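Local coordinates for enoyl-CoA hydratase/isomerase (Mycobacterium avium, PDB 3P5M), which probably catalyses hydration or isomerisation of enoyl-CoA thioesters within the crotonase superfamily, at residues 94-99 and 116-121. Residues are numbered along the deposited sequence; the frame is centred on the assembly and turned at random.
Sequences PVIAGV and LVVAAP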
loop_
_atom_site.group_PDB
_atom_site.type_symbol
_atom_site.label_atom_id
_atom_site.label_comp_id
_atom_site.label_asym_id
_atom_site.label_seq_id
_atom_site.Cartn_x
_atom_site.Cartn_y
_atom_site.Cartn_z
ATOM N N PRO B 94 -16.941 15.406 21.865
ATOM C CA PRO B 94 -15.911 14.531 21.315
ATOM C C PRO B 94 -14.982 13.949 22.391
ATOM O O PRO B 94 -14.607 14.648 23.340
ATOM C CB PRO B 94 -15.132 15.445 20.352
ATOM C CG PRO B 94 -15.489 16.854 20.805
ATOM C CD PRO B 94 -16.868 16.776 21.314
ATOM N N VAL B 95 -14.669 12.659 22.250
ATOM C CA VAL B 95 -13.820 11.927 23.205
ATOM C C VAL B 95 -12.651 11.405 22.368
ATOM O O VAL B 95 -12.875 10.701 21.361
ATOM C CB VAL B 95 -14.573 10.720 23.839
ATOM C CG1 VAL B 95 -13.711 9.987 24.854
ATOM C CG2 VAL B 95 -15.870 11.190 24.546
ATOM N N ILE B 96 -11.430 11.775 22.765
ATOM C CA ILE B 96 -10.229 11.348 22.065
ATOM C C ILE B 96 -9.397 10.407 22.910
ATOM O O ILE B 96 -9.048 10.724 24.049
ATOM C CB ILE B 96 -9.390 12.581 21.598
ATOM C CG1 ILE B 96 -10.182 13.367 20.578
ATOM C CG2 ILE B 96 -8.031 12.183 21.004
ATOM C CD1 ILE B 96 -10.262 14.756 20.938
ATOM N N ALA B 97 -9.085 9.239 22.345
ATOM C CA ALA B 97 -8.125 8.332 22.957
ATOM C C ALA B 97 -6.705 8.616 22.423
ATOM O O ALA B 97 -6.469 8.552 21.234
ATOM C CB ALA B 97 -8.546 6.864 22.712
ATOM N N GLY B 98 -5.767 8.968 23.301
ATOM C CA GLY B 98 -4.373 9.007 22.898
ATOM C C GLY B 98 -3.818 7.682 23.362
ATOM O O GLY B 98 -3.703 7.438 24.551
ATOM N N VAL B 99 -3.519 6.799 22.434
ATOM C CA VAL B 99 -3.111 5.433 22.779
ATOM C C VAL B 99 -1.606 5.224 22.535
ATOM O O VAL B 99 -1.123 5.255 21.386
ATOM C CB VAL B 99 -3.886 4.385 21.965
ATOM C CG1 VAL B 99 -3.440 2.967 22.335
ATOM C CG2 VAL B 99 -5.392 4.519 22.192
ATOM N N LEU B 116 -12.246 9.710 18.150
ATOM C CA LEU B 116 -10.993 9.764 17.414
ATOM C C LEU B 116 -10.001 9.036 18.273
ATOM O O LEU B 116 -10.117 9.080 19.495
ATOM C CB LEU B 116 -10.557 11.220 17.228
ATOM C CG LEU B 116 -11.530 12.158 16.501
ATOM C CD1 LEU B 116 -11.053 13.589 16.612
ATOM C CD2 LEU B 116 -11.716 11.742 15.010
ATOM N N VAL B 117 -9.060 8.332 17.652
ATOM C CA VAL B 117 -7.973 7.644 18.380
ATOM C C VAL B 117 -6.675 8.100 17.741
ATOM O O VAL B 117 -6.538 8.039 16.516
ATOM C CB VAL B 117 -8.077 6.102 18.266
ATOM C CG1 VAL B 117 -6.822 5.406 18.871
ATOM C CG2 VAL B 117 -9.396 5.601 18.941
ATOM N N VAL B 118 -5.749 8.580 18.564
ATOM C CA VAL B 118 -4.423 9.011 18.106
ATOM C C VAL B 118 -3.418 8.014 18.679
ATOM O O VAL B 118 -3.197 7.942 19.903
ATOM C CB VAL B 118 -4.086 10.479 18.557
ATOM C CG1 VAL B 118 -2.726 10.900 18.005
ATOM C CG2 VAL B 118 -5.175 11.509 18.097
ATOM N N ALA B 119 -2.860 7.209 17.797
ATOM C CA ALA B 119 -2.063 6.067 18.213
ATOM C C ALA B 119 -0.578 6.365 18.036
ATOM O O ALA B 119 -0.161 6.856 16.978
ATOM C CB ALA B 119 -2.473 4.799 17.402
ATOM N N ALA B 120 0.197 6.081 19.091
ATOM C CA ALA B 120 1.660 6.167 19.052
ATOM C C ALA B 120 2.189 5.046 18.177
ATOM O O ALA B 120 1.538 3.962 18.107
ATOM C CB ALA B 120 2.217 6.057 20.489
ATOM N N PRO B 121 3.360 5.256 17.536
ATOM C CA PRO B 121 3.956 4.284 16.567
ATOM C C PRO B 121 4.139 2.878 17.107
ATOM O O PRO B 121 3.859 1.882 16.386
ATOM C CB PRO B 121 5.330 4.886 16.197
ATOM C CG PRO B 121 5.378 6.243 16.801
ATOM C CD PRO B 121 4.110 6.533 17.582
#
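Val99 lays its CG2 methyl against CG1 of Val117 at 3.7 Å, the two side chains meeting at a slant. CG2 of Val99 stands beside its own backbone N, which turns it back toward the start of the strand, while CG1 of Val117 is anti to its backbone N (chi1 172°) and reaches forward, so the two methyls bridge the two-residue stagger. The other Val117 methyl, CG2, lies 4.1 Å from CB of Ala97, adding to the apolar surface of this face. On the reverse face Ile96 runs alongside Leu116, its CG1 4.0 Å from Leu116 CB, and its CG2 methyl reaches on to CG2 of Val118. Gly98, paired with Val118, adds no side chain there.

Between the two faces runs a parallel backbone ladder. Leu116 N makes only a weak bond to Val95 O, at 3.4 Å; then Ala97 N binds Leu116 O, Val118 N binds Ala97 O at 2.8 Å, and Val99 N binds Val118 O. Ala120 N extends the pairing just past the second strand by binding Val99 O at 2.8 Å, and CA-H groups of Ile96, Val117, Gly98 and Ala119 make longer contacts, 3.4 Å from CA to O, with the carbonyls that accept the stronger bonds.

Strands 95-99 and 116-119 are thus adjacent in the mixed sheet of the crotonase fold, joined through strand 102-104 and helix 106-113. Strand 53-58 bonds to the far edge of 95-99 and His176 to that of 116-119, while Val194 of helix 183-195 packs over Ile96 and Leu116.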